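Local coordinates for phosphonate monoester hydrolase (Ruegeria pomeroyi, PDB 4UPK), which is a sulfatase-type hydrolase of the alkaline phosphatase superfamily, built round a mixed beta sheet with helices packed against it, at residues 47-52 against 61-66; 151-156 against 162-167; 155-160 against 234-239; 254-259 against 316-321. All blocks are in the same frame, centred on the assembly; numbering follows the deposited sequence.

Contact 1: 47-52 against 61-66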
loop_
_atom_site.group_PDB
_atom_site.type_symbol
_atom_site.label_atom_id
_atom_site.label_comp_id
_atom_site.label_asym_id
_atom_site.label_seq_id
_atom_site.Cartn_x
_atom_site.Cartn_y
_atom_site.Cartn_z
ATOM N N ASP A 47 28.930 19.483 -28.144
ATOM C CA ASP A 47 29.979 20.044 -29.008
ATOM C C ASP A 47 31.386 19.442 -28.857
ATOM O O ASP A 47 32.255 19.727 -29.671
ATOM C CB ASP A 47 29.970 21.591 -29.017
ATOM C CG ASP A 47 30.417 22.315 -27.752
ATOM O OD1 ASP A 47 30.735 21.633 -26.747
ATOM O OD2 ASP A 47 30.457 23.559 -27.770
ATOM N N CYS A 48 31.588 18.579 -27.845
ATOM C CA CYS A 48 32.842 17.855 -27.609
ATOM C C CYS A 48 32.884 16.623 -28.505
ATOM O O CYS A 48 33.960 16.235 -28.956
ATOM C CB CYS A 48 32.984 17.481 -26.138
ATOM S SG CYS A 48 33.332 18.886 -25.065
ATOM N N LEU A 49 31.718 15.996 -28.745
ATOM C CA LEU A 49 31.629 14.815 -29.602
ATOM C C LEU A 49 31.628 15.246 -31.073
ATOM O O LEU A 49 32.395 14.706 -31.874
ATOM C CB LEU A 49 30.405 13.949 -29.242
ATOM C CG LEU A 49 30.182 12.647 -30.051
ATOM C CD1 LEU A 49 31.341 11.666 -29.873
ATOM C CD2 LEU A 49 28.904 11.973 -29.646
ATOM N N TRP A 50 30.792 16.234 -31.410
ATOM C CA TRP A 50 30.687 16.796 -32.749
ATOM C C TRP A 50 30.270 18.262 -32.590
ATOM O O TRP A 50 29.256 18.553 -31.954
ATOM C CB TRP A 50 29.682 15.993 -33.605
ATOM C CG TRP A 50 29.698 16.371 -35.058
ATOM C CD1 TRP A 50 30.472 15.824 -36.040
ATOM C CD2 TRP A 50 28.946 17.430 -35.678
ATOM N NE1 TRP A 50 30.244 16.471 -37.239
ATOM C CE2 TRP A 50 29.299 17.451 -37.046
ATOM C CE3 TRP A 50 27.992 18.352 -35.211
ATOM C CZ2 TRP A 50 28.737 18.360 -37.950
ATOM C CZ3 TRP A 50 27.429 19.248 -36.110
ATOM C CH2 TRP A 50 27.806 19.252 -37.460
ATOM N N GLY A 51 31.060 19.168 -33.133
ATOM C CA GLY A 51 30.797 20.596 -33.015
ATOM C C GLY A 51 32.048 21.412 -32.766
ATOM O O GLY A 51 33.147 20.987 -33.117
ATOM N N ALA A 52 31.877 22.593 -32.155
ATOM C CA ALA A 52 32.917 23.599 -31.880
ATOM C C ALA A 52 34.166 23.141 -31.103
ATOM O O ALA A 52 35.265 23.648 -31.357
ATOM C CB ALA A 52 32.291 24.811 -31.210
ATOM N N HIS A 61 36.631 6.150 -29.047
ATOM C CA HIS A 61 35.690 5.056 -28.812
ATOM C C HIS A 61 34.247 5.471 -28.991
ATOM O O HIS A 61 33.481 4.737 -29.619
ATOM C CB HIS A 61 35.968 4.344 -27.481
ATOM C CG HIS A 61 37.285 3.653 -27.468
ATOM N ND1 HIS A 61 37.489 2.493 -28.177
ATOM C CD2 HIS A 61 38.429 3.989 -26.837
ATOM C CE1 HIS A 61 38.745 2.142 -27.937
ATOM N NE2 HIS A 61 39.348 3.019 -27.134
ATOM N N LEU A 62 33.905 6.682 -28.531
ATOM C CA LEU A 62 32.572 7.286 -28.713
ATOM C C LEU A 62 32.335 7.627 -30.201
ATOM O O LEU A 62 31.236 7.438 -30.712
ATOM C CB LEU A 62 32.405 8.533 -27.820
ATOM C CG LEU A 62 32.318 8.263 -26.305
ATOM C CD1 LEU A 62 32.611 9.515 -25.505
ATOM C CD2 LEU A 62 30.963 7.690 -25.908
ATOM N N ARG A 63 33.380 8.081 -30.890
ATOM C CA ARG A 63 33.306 8.414 -32.321
ATOM C C ARG A 63 33.276 7.149 -33.187
ATOM O O ARG A 63 32.634 7.149 -34.239
ATOM C CB ARG A 63 34.448 9.361 -32.727
ATOM C CG ARG A 63 34.186 10.794 -32.297
ATOM C CD ARG A 63 35.392 11.710 -32.425
ATOM N NE ARG A 63 35.182 12.959 -31.687
ATOM C CZ ARG A 63 36.149 13.741 -31.216
ATOM N NH1 ARG A 63 37.425 13.422 -31.406
ATOM N NH2 ARG A 63 35.849 14.841 -30.544
ATOM N N ALA A 64 33.915 6.052 -32.718
ATOM C CA ALA A 64 33.886 4.770 -33.426
ATOM C C ALA A 64 32.494 4.180 -33.306
ATOM O O ALA A 64 31.963 3.696 -34.308
ATOM C CB ALA A 64 34.933 3.806 -32.864
ATOM N N LEU A 65 31.868 4.279 -32.100
ATOM C CA LEU A 65 30.499 3.802 -31.875
ATOM C C LEU A 65 29.505 4.572 -32.731
ATOM O O LEU A 65 28.639 3.948 -33.336
ATOM C CB LEU A 65 30.107 3.842 -30.391
ATOM C CG LEU A 65 28.693 3.336 -30.043
ATOM C CD1 LEU A 65 28.595 1.789 -30.157
ATOM C CD2 LEU A 65 28.257 3.828 -28.678
ATOM N N ALA A 66 29.646 5.916 -32.819
ATOM C CA ALA A 66 28.790 6.779 -33.648
ATOM C C ALA A 66 28.879 6.360 -35.134
ATOM O O ALA A 66 27.860 6.331 -35.830
ATOM C CB ALA A 66 29.204 8.238 -33.487
#

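Contact 2: 151-156 against 162-167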
loop_
_atom_site.group_PDB
_atom_site.type_symbol
_atom_site.label_atom_id
_atom_site.label_comp_id
_atom_site.label_asym_id
_atom_site.label_seq_id
_atom_site.Cartn_x
_atom_site.Cartn_y
_atom_site.Cartn_z
ATOM N N GLU A 151 21.012 11.311 -3.534
ATOM C CA GLU A 151 21.863 10.529 -4.426
ATOM C C GLU A 151 21.453 9.053 -4.387
ATOM O O GLU A 151 22.071 8.219 -5.065
ATOM C CB GLU A 151 23.318 10.620 -3.961
ATOM C CG GLU A 151 23.989 11.975 -4.036
ATOM C CD GLU A 151 25.460 11.844 -3.698
ATOM O OE1 GLU A 151 25.790 11.350 -2.593
ATOM O OE2 GLU A 151 26.286 12.167 -4.579
ATOM N N PHE A 152 20.434 8.736 -3.567
ATOM C CA PHE A 152 19.912 7.390 -3.332
ATOM C C PHE A 152 19.398 6.660 -4.607
ATOM O O PHE A 152 18.750 7.313 -5.436
ATOM C CB PHE A 152 18.847 7.415 -2.220
ATOM C CG PHE A 152 18.744 6.098 -1.489
ATOM C CD1 PHE A 152 19.686 5.743 -0.529
ATOM C CD2 PHE A 152 17.747 5.181 -1.813
ATOM C CE1 PHE A 152 19.624 4.500 0.109
ATOM C CE2 PHE A 152 17.696 3.932 -1.193
ATOM C CZ PHE A 152 18.626 3.601 -0.224
ATOM N N PRO A 153 19.689 5.326 -4.784
ATOM C CA PRO A 153 19.193 4.615 -5.980
ATOM C C PRO A 153 17.669 4.474 -6.069
ATOM O O PRO A 153 16.982 4.181 -5.085
ATOM C CB PRO A 153 19.893 3.257 -5.915
ATOM C CG PRO A 153 20.184 3.057 -4.471
ATOM C CD PRO A 153 20.482 4.418 -3.922
ATOM N N MET A 154 17.167 4.666 -7.289
ATOM C CA MET A 154 15.773 4.598 -7.685
ATOM C C MET A 154 15.217 3.177 -7.513
ATOM O O MET A 154 15.907 2.195 -7.800
ATOM C CB MET A 154 15.659 5.041 -9.153
ATOM C CG MET A 154 14.256 5.169 -9.666
ATOM S SD MET A 154 14.261 5.747 -11.378
ATOM C CE MET A 154 13.856 7.442 -11.155
ATOM N N ARG A 155 13.955 3.101 -7.044
ATOM C CA ARG A 155 13.139 1.911 -6.856
ATOM C C ARG A 155 13.156 1.067 -8.142
ATOM O O ARG A 155 12.873 1.588 -9.230
ATOM C CB ARG A 155 11.692 2.352 -6.539
ATOM C CG ARG A 155 10.701 1.216 -6.352
ATOM C CD ARG A 155 9.261 1.670 -6.438
ATOM N NE ARG A 155 8.368 0.523 -6.266
ATOM C CZ ARG A 155 7.049 0.599 -6.121
ATOM N NH1 ARG A 155 6.438 1.780 -6.129
ATOM N NH2 ARG A 155 6.328 -0.504 -5.958
ATOM N N GLY A 156 13.498 -0.214 -7.996
ATOM C CA GLY A 156 13.569 -1.142 -9.113
ATOM C C GLY A 156 14.991 -1.471 -9.511
ATOM O O GLY A 156 15.250 -2.574 -9.991
ATOM N N GLU A 162 28.016 0.886 -5.819
ATOM C CA GLU A 162 27.603 2.210 -5.378
ATOM C C GLU A 162 28.719 3.180 -5.771
ATOM O O GLU A 162 29.877 2.993 -5.389
ATOM C CB GLU A 162 27.372 2.233 -3.846
ATOM C CG GLU A 162 27.044 3.610 -3.267
ATOM C CD GLU A 162 28.233 4.450 -2.831
ATOM O OE1 GLU A 162 29.035 3.958 -2.005
ATOM O OE2 GLU A 162 28.372 5.595 -3.323
ATOM N N MET A 163 28.364 4.228 -6.502
ATOM C CA MET A 163 29.324 5.229 -6.939
ATOM C C MET A 163 28.639 6.577 -7.146
ATOM O O MET A 163 28.504 7.069 -8.270
ATOM C CB MET A 163 30.136 4.759 -8.159
ATOM C CG MET A 163 31.288 5.693 -8.542
ATOM S SD MET A 163 32.968 5.057 -8.255
ATOM C CE MET A 163 32.807 3.586 -8.781
ATOM N N ARG A 164 28.221 7.167 -6.021
ATOM C CA ARG A 164 27.636 8.492 -5.965
ATOM C C ARG A 164 28.764 9.422 -5.502
ATOM O O ARG A 164 29.519 9.057 -4.599
ATOM C CB ARG A 164 26.466 8.534 -4.962
ATOM C CG ARG A 164 25.517 7.365 -5.067
ATOM C CD ARG A 164 24.787 7.166 -3.758
ATOM N NE ARG A 164 24.481 5.754 -3.550
ATOM C CZ ARG A 164 23.733 5.288 -2.561
ATOM N NH1 ARG A 164 23.191 6.121 -1.681
ATOM N NH2 ARG A 164 23.521 3.987 -2.440
ATOM N N LEU A 165 28.859 10.623 -6.113
ATOM C CA LEU A 165 29.878 11.632 -5.855
ATOM C C LEU A 165 30.129 11.962 -4.381
ATOM O O LEU A 165 31.280 11.956 -3.955
ATOM C CB LEU A 165 29.678 12.883 -6.733
ATOM C CG LEU A 165 30.684 14.041 -6.580
ATOM C CD1 LEU A 165 32.108 13.625 -6.976
ATOM C CD2 LEU A 165 30.224 15.258 -7.374
ATOM N N GLU A 166 29.085 12.174 -3.599
ATOM C CA GLU A 166 29.233 12.500 -2.170
ATOM C C GLU A 166 29.494 11.270 -1.274
ATOM O O GLU A 166 29.797 11.429 -0.082
ATOM C CB GLU A 166 28.048 13.349 -1.655
ATOM C CG GLU A 166 27.835 14.685 -2.388
ATOM C CD GLU A 166 29.007 15.652 -2.511
ATOM O OE1 GLU A 166 29.690 15.909 -1.491
ATOM O OE2 GLU A 166 29.229 16.173 -3.628
ATOM N N MET A 167 29.439 10.052 -1.856
ATOM C CA MET A 167 29.699 8.814 -1.122
ATOM C C MET A 167 30.914 8.026 -1.672
ATOM O O MET A 167 32.040 8.231 -1.190
ATOM C CB MET A 167 28.431 7.962 -1.059
ATOM C CG MET A 167 28.482 6.932 0.018
ATOM S SD MET A 167 26.874 6.176 0.258
ATOM C CE MET A 167 27.310 4.943 1.463
HETATM O O HOH W 1 24.714 8.772 -0.577
#

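Contact 3: 155-160 against 234-239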
loop_
_atom_site.group_PDB
_atom_site.type_symbol
_atom_site.label_atom_id
_atom_site.label_comp_id
_atom_site.label_asym_id
_atom_site.label_seq_id
_atom_site.Cartn_x
_atom_site.Cartn_y
_atom_site.Cartn_z
ATOM N N ARG A 155 13.955 3.101 -7.044
ATOM C CA ARG A 155 13.139 1.911 -6.856
ATOM C C ARG A 155 13.156 1.067 -8.142
ATOM O O ARG A 155 12.873 1.588 -9.230
ATOM C CB ARG A 155 11.692 2.352 -6.539
ATOM C CG ARG A 155 10.701 1.216 -6.352
ATOM C CD ARG A 155 9.261 1.670 -6.438
ATOM N NE ARG A 155 8.368 0.523 -6.266
ATOM C CZ ARG A 155 7.049 0.599 -6.121
ATOM N NH1 ARG A 155 6.438 1.780 -6.129
ATOM N NH2 ARG A 155 6.328 -0.504 -5.958
ATOM N N GLY A 156 13.498 -0.214 -7.996
ATOM C CA GLY A 156 13.569 -1.142 -9.113
ATOM C C GLY A 156 14.991 -1.471 -9.511
ATOM O O GLY A 156 15.250 -2.574 -9.991
ATOM N N PHE A 157 15.931 -0.524 -9.316
ATOM C CA PHE A 157 17.339 -0.738 -9.649
ATOM C C PHE A 157 18.023 -1.603 -8.626
ATOM O O PHE A 157 17.847 -1.413 -7.418
ATOM C CB PHE A 157 18.106 0.588 -9.834
ATOM C CG PHE A 157 17.984 1.215 -11.203
ATOM C CD1 PHE A 157 18.718 0.728 -12.280
ATOM C CD2 PHE A 157 17.135 2.292 -11.418
ATOM C CE1 PHE A 157 18.595 1.297 -13.558
ATOM C CE2 PHE A 157 17.013 2.866 -12.693
ATOM C CZ PHE A 157 17.751 2.367 -13.754
ATOM N N HIS A 158 18.796 -2.574 -9.116
ATOM C CA HIS A 158 19.551 -3.464 -8.272
ATOM C C HIS A 158 20.992 -2.973 -8.353
ATOM O O HIS A 158 21.638 -3.042 -9.403
ATOM C CB HIS A 158 19.397 -4.931 -8.680
ATOM C CG HIS A 158 19.877 -5.877 -7.624
ATOM N ND1 HIS A 158 19.000 -6.444 -6.712
ATOM C CD2 HIS A 158 21.130 -6.316 -7.358
ATOM C CE1 HIS A 158 19.739 -7.219 -5.933
ATOM N NE2 HIS A 158 21.028 -7.184 -6.289
ATOM N N GLU A 159 21.455 -2.384 -7.250
ATOM C CA GLU A 159 22.782 -1.809 -7.173
ATOM C C GLU A 159 23.865 -2.877 -7.032
ATOM O O GLU A 159 23.846 -3.643 -6.077
ATOM C CB GLU A 159 22.837 -0.794 -6.032
ATOM C CG GLU A 159 24.033 0.124 -6.088
ATOM C CD GLU A 159 24.106 0.998 -4.862
ATOM O OE1 GLU A 159 24.379 0.455 -3.770
ATOM O OE2 GLU A 159 23.899 2.227 -4.988
ATOM N N VAL A 160 24.785 -2.925 -8.010
ATOM C CA VAL A 160 25.938 -3.820 -8.044
ATOM C C VAL A 160 27.150 -3.083 -7.417
ATOM O O VAL A 160 27.817 -3.637 -6.543
ATOM C CB VAL A 160 26.232 -4.365 -9.468
ATOM C CG1 VAL A 160 27.243 -5.507 -9.406
ATOM C CG2 VAL A 160 24.949 -4.833 -10.156
ATOM N N PHE A 234 20.284 -6.155 -18.309
ATOM C CA PHE A 234 20.085 -4.719 -18.371
ATOM C C PHE A 234 21.076 -4.101 -17.367
ATOM O O PHE A 234 20.926 -4.278 -16.146
ATOM C CB PHE A 234 18.614 -4.336 -18.065
ATOM C CG PHE A 234 18.291 -2.864 -17.931
ATOM C CD1 PHE A 234 18.980 -1.908 -18.677
ATOM C CD2 PHE A 234 17.254 -2.438 -17.110
ATOM C CE1 PHE A 234 18.671 -0.544 -18.557
ATOM C CE2 PHE A 234 16.944 -1.076 -16.991
ATOM C CZ PHE A 234 17.639 -0.142 -17.730
ATOM N N ALA A 235 22.106 -3.417 -17.903
ATOM C CA ALA A 235 23.153 -2.780 -17.111
ATOM C C ALA A 235 23.121 -1.291 -17.353
ATOM O O ALA A 235 23.065 -0.834 -18.511
ATOM C CB ALA A 235 24.525 -3.344 -17.462
ATOM N N HIS A 236 23.124 -0.539 -16.238
ATOM C CA HIS A 236 23.102 0.915 -16.223
ATOM C C HIS A 236 24.407 1.396 -15.599
ATOM O O HIS A 236 24.637 1.201 -14.408
ATOM C CB HIS A 236 21.844 1.465 -15.493
ATOM C CG HIS A 236 21.653 2.942 -15.658
ATOM N ND1 HIS A 236 22.110 3.614 -16.787
ATOM C CD2 HIS A 236 21.023 3.831 -14.853
ATOM C CE1 HIS A 236 21.741 4.871 -16.633
ATOM N NE2 HIS A 236 21.100 5.053 -15.479
ATOM N N LEU A 237 25.279 1.992 -16.423
ATOM C CA LEU A 237 26.616 2.443 -16.031
ATOM C C LEU A 237 26.705 3.979 -16.177
ATOM O O LEU A 237 26.412 4.534 -17.240
ATOM C CB LEU A 237 27.666 1.660 -16.854
ATOM C CG LEU A 237 29.160 2.028 -16.804
ATOM C CD1 LEU A 237 29.831 1.534 -15.531
ATOM C CD2 LEU A 237 29.881 1.418 -17.995
ATOM N N THR A 238 27.039 4.652 -15.052
ATOM C CA THR A 238 27.030 6.103 -14.884
ATOM C C THR A 238 28.368 6.701 -14.440
ATOM O O THR A 238 28.759 6.607 -13.269
ATOM C CB THR A 238 25.898 6.493 -13.908
ATOM O OG1 THR A 238 26.175 5.881 -12.651
ATOM C CG2 THR A 238 24.497 6.075 -14.397
ATOM N N TYR A 239 29.040 7.357 -15.381
ATOM C CA TYR A 239 30.307 8.035 -15.153
ATOM C C TYR A 239 30.043 9.472 -14.767
ATOM O O TYR A 239 29.389 10.196 -15.513
ATOM C CB TYR A 239 31.174 8.019 -16.424
ATOM C CG TYR A 239 31.617 6.644 -16.863
ATOM C CD1 TYR A 239 32.681 6.004 -16.237
ATOM C CD2 TYR A 239 31.007 6.002 -17.945
ATOM C CE1 TYR A 239 33.123 4.752 -16.660
ATOM C CE2 TYR A 239 31.448 4.753 -18.385
ATOM C CZ TYR A 239 32.514 4.133 -17.739
ATOM O OH TYR A 239 32.999 2.920 -18.153
#

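Contact 4: 254-259 against 316-321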
loop_
_atom_site.group_PDB
_atom_site.type_symbol
_atom_site.label_atom_id
_atom_site.label_comp_id
_atom_site.label_asym_id
_atom_site.label_seq_id
_atom_site.Cartn_x
_atom_site.Cartn_y
_atom_site.Cartn_z
ATOM N N THR A 254 47.379 17.420 -18.016
ATOM C CA THR A 254 48.084 18.342 -18.910
ATOM C C THR A 254 48.131 17.868 -20.367
ATOM O O THR A 254 48.811 18.494 -21.171
ATOM C CB THR A 254 49.491 18.617 -18.393
ATOM O OG1 THR A 254 50.124 17.368 -18.139
ATOM C CG2 THR A 254 49.510 19.515 -17.159
ATOM N N MET A 255 47.385 16.807 -20.730
ATOM C CA MET A 255 47.364 16.313 -22.113
ATOM C C MET A 255 46.977 17.373 -23.149
ATOM O O MET A 255 47.521 17.377 -24.242
ATOM C CB MET A 255 46.590 14.994 -22.239
ATOM C CG MET A 255 45.117 15.127 -22.604
ATOM S SD MET A 255 44.277 13.548 -22.833
ATOM C CE MET A 255 45.306 12.785 -23.977
ATOM N N TYR A 256 46.091 18.309 -22.758
ATOM C CA TYR A 256 45.653 19.440 -23.579
ATOM C C TYR A 256 46.237 20.733 -23.012
ATOM O O TYR A 256 46.160 20.992 -21.811
ATOM C CB TYR A 256 44.104 19.505 -23.704
ATOM C CG TYR A 256 43.488 18.222 -24.236
ATOM C CD1 TYR A 256 43.915 17.666 -25.445
ATOM C CD2 TYR A 256 42.520 17.537 -23.511
ATOM C CE1 TYR A 256 43.367 16.480 -25.929
ATOM C CE2 TYR A 256 41.965 16.354 -23.987
ATOM C CZ TYR A 256 42.399 15.820 -25.190
ATOM O OH TYR A 256 41.858 14.644 -25.655
ATOM N N ASP A 257 46.877 21.509 -23.879
ATOM C CA ASP A 257 47.501 22.773 -23.520
ATOM C C ASP A 257 46.410 23.845 -23.434
ATOM O O ASP A 257 45.758 24.094 -24.446
ATOM C CB ASP A 257 48.575 23.144 -24.564
ATOM C CG ASP A 257 49.402 24.391 -24.300
ATOM O OD1 ASP A 257 49.129 25.095 -23.301
ATOM O OD2 ASP A 257 50.302 24.672 -25.100
ATOM N N PRO A 258 46.212 24.497 -22.248
ATOM C CA PRO A 258 45.182 25.555 -22.133
ATOM C C PRO A 258 45.410 26.756 -23.068
ATOM O O PRO A 258 44.444 27.420 -23.457
ATOM C CB PRO A 258 45.294 25.980 -20.672
ATOM C CG PRO A 258 45.906 24.803 -19.964
ATOM C CD PRO A 258 46.904 24.297 -20.957
ATOM N N ALA A 259 46.677 26.994 -23.455
ATOM C CA ALA A 259 47.100 28.073 -24.354
ATOM C C ALA A 259 46.728 27.831 -25.817
ATOM O O ALA A 259 46.744 28.784 -26.603
ATOM C CB ALA A 259 48.599 28.302 -24.226
ATOM N N LEU A 316 39.467 14.620 -18.772
ATOM C CA LEU A 316 38.570 13.686 -18.063
ATOM C C LEU A 316 37.600 12.999 -19.029
ATOM O O LEU A 316 37.307 11.813 -18.838
ATOM C CB LEU A 316 37.800 14.385 -16.929
ATOM C CG LEU A 316 38.607 14.771 -15.690
ATOM C CD1 LEU A 316 37.803 15.758 -14.805
ATOM C CD2 LEU A 316 39.031 13.548 -14.903
ATOM N N ALA A 317 37.107 13.728 -20.055
ATOM C CA ALA A 317 36.242 13.200 -21.126
ATOM C C ALA A 317 37.045 12.158 -21.954
ATOM O O ALA A 317 36.527 11.081 -22.217
ATOM C CB ALA A 317 35.747 14.322 -22.017
ATOM N N THR A 318 38.315 12.446 -22.289
ATOM C CA THR A 318 39.191 11.493 -22.991
ATOM C C THR A 318 39.394 10.198 -22.122
ATOM O O THR A 318 39.299 9.103 -22.657
ATOM C CB THR A 318 40.471 12.211 -23.503
ATOM O OG1 THR A 318 40.081 13.097 -24.554
ATOM C CG2 THR A 318 41.554 11.240 -24.046
ATOM N N GLU A 319 39.603 10.334 -20.795
ATOM C CA GLU A 319 39.741 9.182 -19.914
ATOM C C GLU A 319 38.431 8.364 -19.839
ATOM O O GLU A 319 38.484 7.143 -19.832
ATOM C CB GLU A 319 40.250 9.588 -18.529
ATOM C CG GLU A 319 40.596 8.378 -17.645
ATOM C CD GLU A 319 40.703 8.693 -16.165
ATOM O OE1 GLU A 319 40.180 9.749 -15.743
ATOM O OE2 GLU A 319 41.334 7.903 -15.427
ATOM N N VAL A 320 37.265 9.022 -19.864
ATOM C CA VAL A 320 35.966 8.318 -19.898
ATOM C C VAL A 320 35.887 7.510 -21.200
ATOM O O VAL A 320 35.515 6.332 -21.181
ATOM C CB VAL A 320 34.777 9.310 -19.718
ATOM C CG1 VAL A 320 33.459 8.749 -20.250
ATOM C CG2 VAL A 320 34.652 9.742 -18.261
ATOM N N ASP A 321 36.275 8.152 -22.319
ATOM C CA ASP A 321 36.337 7.531 -23.630
ATOM C C ASP A 321 37.170 6.242 -23.638
ATOM O O ASP A 321 36.667 5.251 -24.133
ATOM C CB ASP A 321 36.867 8.496 -24.680
ATOM C CG ASP A 321 36.657 7.959 -26.067
ATOM O OD1 ASP A 321 35.569 8.175 -26.618
ATOM O OD2 ASP A 321 37.551 7.238 -26.567
#

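Contact 1: 47-52 against 61-66
R63 reaches from helix 60-67 to the backbone of the short helix 46-49 and takes two successive carbonyl oxygens with one guanidinium edge. NH2 donates to C48 O at 2.8 Å, with the oxygen close to the guanidinium plane but the N-H bent to 132°. NE meets a lone pair of L49 O at 3.3 Å, a longer but straighter bond of 152°. The chain of R63, extended from CG to NE, carries the charged end across. Beneath these bonds lies the tight apolar part: L49, with CG anti to the backbone N (chi1 -179°), sends CD1 to 3.8 Å from R63 CG and 3.9 Å from L62 CB. L49 and R63 run alongside each other, pointing opposite ways, whereas L62 crosses L49 at about a right angle and continues inward to I324 and V344. On the looser side the chain leaves through W50 and G51, both exposed, and W50 turns its ring away from helix 60-67 to a cation-pi contact with R73. R63 NH1 adds a bond to V57 O. The arrangement is an arginine side chain bridging two successive backbone carbonyls where the chain passes from helix 46-49 into a loop, within the sulfatase fold.

Contact 2: 151-156 against 162-167
E151 and R164 both set CG anti to their carbonyl carbon (chi1 -66° and -45°), and this sends their chains alongside each other between the two loops. The extended E151 delivers its carboxylate to the turn 164-167, where the syn lone pair of OE2 accepts the backbone N of E166 at 3.0 Å in an almost straight bond (172°). OE1 of the same carboxylate lies 3.2 Å from E166 CB. R164 runs the other way, its CD 3.2 Å from E151 O, and bends at chi3 to lay its guanidinium beside P153 and F152. P153 CD sits over one face, 3.4 Å from NH2, and M167 SD lies over the opposite face, so the flat group is sandwiched. The F152 ring stands nearly perpendicular to it, CD1 3.7 Å from NH1. The charged end is paired mainly with E159, which forms a salt bridge to NH2, while a water joins NH1 to E151 OE1, weakly on the glutamate side. E162 OE2 takes the backbone N of R164 at 3.1 Å and also accepts from S168 N, fixing the start of the turn. R164 and M167 additionally pack on H158 and W228 of the second subunit. The core motif is a type I beta turn, R164 to M167, with a glutamate from the neighbouring loop bound to its third residue.

Contact 3: 155-160 against 234-239
The rings of F157 and H236 lie with planes 30° apart but displaced, with little overlap, their centroids 5.5 Å apart. The touching is done by one corner of the phenylalanine: CE1 and CZ each lie 3.7 Å from H236 CD2, and CE1 also comes to 3.8 Å from H236 CB. The approach is oblique for both rings, so this is packing beside a ring rather than a true stack. F157 places CG anti to its carbonyl carbon (chi1 -84°), which swings the ring from its loop toward the strand 234-239, although its CB starts out across the contact. In H236, by contrast, the bond to CB already heads toward the opposing segment, with CG anti to the backbone N. F234, two residues earlier on the same side of the strand, brings CE2 to 4.5 Å from F157 CE1, a looser apolar touch. F157 also touches I114 and A115 of helix 114-120, and that helix covers F234 through I114 and M118. The two segments exchange no backbone bonds: strand 125-127 lies between them, pairing in parallel with both. H236 is held by its own strand neighbour, ND1 bonding to F38 O while the ring stacks on F38, and T238 CG2 lies over one of its faces. The chemistry across the contact is thus wholly van der Waals and aromatic, with ND1 satisfied by the adjacent strand; this implies that H236 offers F157 a carbon surface, ring CD2 and side-chain CB, rather than a hydrogen bond.

Contact 4: 254-259 against 316-321
The long helix 303-333 is met here by a loop that follows strand 234-239, and a tyrosine-threonine hydrogen bond joins the two. Y256 OH donates to T318 OG1 at 2.6 Å, a short bond, and the threonine oxygen lies at the edge of the tyrosine ring and in its plane. CG of Y256 is anti to its carbonyl carbon (chi1 -55°), and from there the ring extends toward the helix so that its hydroxyl alone makes the polar contact. On T318 the two branches divide the work: OG1 takes the hydroxyl, whereas CG2, anti to the backbone N, faces M255 SD at 3.8 Å. The methionine crosses T318 at an oblique angle, bent at chi3, with CE also near CG2 at 4.1 Å. Its CG lies 3.5 Å above the plane of the Y256 ring, over the centre, so M255 fills the angle between the tyrosine face and the threonine methyl. Both hydroxyls have further partners on one residue of another loop, since Y256 OH is bonded to E58 N and T318 OG1 to E58 O; the side-chain pair thereby grips both polar backbone atoms of E58. Farther along the loop D257 OD1 accepts A259 N at 3.1 Å, an Asx turn that shapes the exit from the contact. The loop also lies along an earlier part of the same helix, with Y256 on L314 and P258 on Q307, T308 and A311. One turn beyond T318, D321 binds the backbone N of H61 and L62 at the start of helix 60-67, while V320 faces helix 213-224 through T214.

Contact 3 is the most buried of the four and packs side chains against the main sheet, its chemistry almost wholly aromatic; the other three are partly buried and mix hydrogen bonds with packing. Contacts 2 and 3 share R155 and G156, sit about 9 Å apart between centres and both reach the second subunit, with the R164-E159 salt bridge running directly between them. Contacts 1 and 4 form a second pair, about 14 Å apart between centres and joined where D321 receives the backbone of H61 and L62; backbone oxygens are the acceptors in contact 1, a side-chain hydroxyl in contact 4. Y239 packing on V320 connects contacts 3 and 4.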